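Local coordinates for protein pollen allergen Phl p 6 (Phleum pratense, PDB 6TRK) that is a timothy grass pollen allergen of the Poa p IX/Phl p VI family, possibly with a ribonuclease-type activity, at residues Thr4-Lys9 / Val53-Gln58. The protein carries 1 engineered substitution. Numbering follows the deposited sequence.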
# COMPACT_ATOMS: atom_id res chain seq x y z
N THR A 4 -13.55 -14.01 4.72
CA THR A 4 -13.24 -13.33 3.45
C THR A 4 -13.92 -11.96 3.37
O THR A 4 -13.36 -11.03 2.77
CB THR A 4 -13.65 -14.20 2.26
OG1 THR A 4 -15.07 -14.41 2.26
CG2 THR A 4 -12.94 -15.54 2.30
N THR A 5 -15.12 -11.81 3.93
CA THR A 5 -15.75 -10.49 3.92
C THR A 5 -14.94 -9.51 4.77
O THR A 5 -14.79 -8.33 4.40
CB THR A 5 -17.18 -10.57 4.44
OG1 THR A 5 -17.96 -11.37 3.54
CG2 THR A 5 -17.79 -9.18 4.50
N GLU A 6 -14.41 -9.96 5.90
CA GLU A 6 -13.61 -9.07 6.73
C GLU A 6 -12.27 -8.75 6.05
O GLU A 6 -11.82 -7.59 6.08
CB GLU A 6 -13.39 -9.67 8.12
CG GLU A 6 -12.58 -8.78 9.08
CD GLU A 6 -13.16 -7.39 9.26
OE1 GLU A 6 -12.45 -6.38 9.02
OE2 GLU A 6 -14.34 -7.30 9.65
N GLU A 7 -11.63 -9.75 5.44
CA GLU A 7 -10.39 -9.50 4.69
C GLU A 7 -10.62 -8.46 3.60
O GLU A 7 -9.79 -7.56 3.41
CB GLU A 7 -9.84 -10.79 4.09
CG GLU A 7 -9.45 -11.82 5.12
CD GLU A 7 -9.05 -13.17 4.51
OE1 GLU A 7 -9.11 -13.32 3.27
OE2 GLU A 7 -8.70 -14.08 5.29
N GLN A 8 -11.72 -8.57 2.85
CA GLN A 8 -11.95 -7.62 1.77
C GLN A 8 -12.13 -6.20 2.29
O GLN A 8 -11.64 -5.24 1.67
CB GLN A 8 -13.18 -8.05 0.97
CG GLN A 8 -12.91 -9.15 -0.05
N LYS A 9 -12.85 -6.03 3.41
CA LYS A 9 -12.98 -4.71 4.01
C LYS A 9 -11.63 -4.14 4.42
O LYS A 9 -11.37 -2.95 4.22
CB LYS A 9 -13.88 -4.78 5.25
CG LYS A 9 -15.36 -4.85 4.99
N VAL A 53 -4.71 -7.43 12.59
CA VAL A 53 -4.29 -8.31 13.68
C VAL A 53 -5.49 -8.68 14.53
O VAL A 53 -5.68 -9.85 14.90
CB VAL A 53 -3.19 -7.64 14.53
CG1 VAL A 53 -2.94 -8.47 15.78
CG2 VAL A 53 -1.90 -7.52 13.76
N SER A 54 -6.35 -7.69 14.82
CA SER A 54 -7.52 -7.94 15.67
C SER A 54 -8.58 -8.79 14.96
O SER A 54 -9.04 -9.80 15.51
CB SER A 54 -8.12 -6.60 16.11
OG SER A 54 -9.30 -6.81 16.84
N LYS A 55 -8.95 -8.42 13.73
CA LYS A 55 -10.13 -8.97 13.06
C LYS A 55 -9.84 -10.06 12.03
O LYS A 55 -10.76 -10.79 11.67
CB LYS A 55 -10.89 -7.83 12.35
CG LYS A 55 -11.39 -6.76 13.28
CD LYS A 55 -12.00 -5.60 12.52
CE LYS A 55 -12.67 -4.64 13.46
NZ LYS A 55 -12.46 -3.26 12.97
N ALA A 56 -8.62 -10.16 11.50
CA ALA A 56 -8.35 -11.12 10.44
C ALA A 56 -6.86 -11.43 10.41
O ALA A 56 -6.17 -11.13 9.42
CB ALA A 56 -8.80 -10.59 9.08
N PRO A 57 -6.34 -12.03 11.47
CA PRO A 57 -4.89 -12.22 11.56
C PRO A 57 -4.31 -13.06 10.44
O PRO A 57 -3.11 -12.94 10.18
CB PRO A 57 -4.70 -12.89 12.93
CG PRO A 57 -6.08 -13.30 13.39
CD PRO A 57 -7.06 -12.42 12.70
N GLN A 58 -5.12 -13.88 9.76
CA GLN A 58 -4.63 -14.64 8.62
C GLN A 58 -4.20 -13.74 7.46
O GLN A 58 -3.43 -14.16 6.60
CB GLN A 58 -5.72 -15.62 8.15
CG GLN A 58 -6.94 -14.94 7.53
CD GLN A 58 -8.01 -14.46 8.55
OE1 GLN A 58 -7.81 -14.45 9.79
NE2 GLN A 58 -9.16 -14.05 8.02
O HOH W 1 -12.53 -3.76 9.62
O HOH W 2 -5.99 -14.49 4.31
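A56 puts its methyl group between the aliphatic parts of E6 and E7, with A56 CB 4.2 Å from E6 CG and equally far from E7 CG. The CA atoms of E7 and A56 are 6.3 Å apart, and A56, buried, also touches L10 one turn further along helix 2-23. E6 packs tighter still on one flank, its CG 3.8 Å from K55 CB. With its CG anti to the backbone N (chi1 -179°) and a bend at chi2, E6 lays its carboxylate against the K55 chain, crossing it obliquely, and E6 OE1 comes 3.6 Å from K55 CD.

The protein is a bundle of four helices, and here the start of helix 2-23 packs against the turn in which helix 30-55 ends and the chain heads for helix 60-76. The backbone abandons the helix at A56, whose methyl faces helix 2-23.

The loose, solvent side is the ammonium end of K55. It bends away, leaving K55 NZ 5.0 Å from E6 OE1, too far for a salt bridge, though the opposite charges probably still attract; a water donates to E6 OE1 and only weakly accepts from K55 NZ. On the other flank Q58, which also touches A3, folds back at chi2 and makes a close polar grip at the rim: Q58 NE2 donates to E7 OE2 at 2.8 Å, N-H...O angle 154°. E7 OE2 accepts the N-H through its anti lone pair and lies almost in the Q58 amide plane, while carboxylate and amide are turned 51° apart. A second water donates to E7 OE2 and, weakly, to Q58 O.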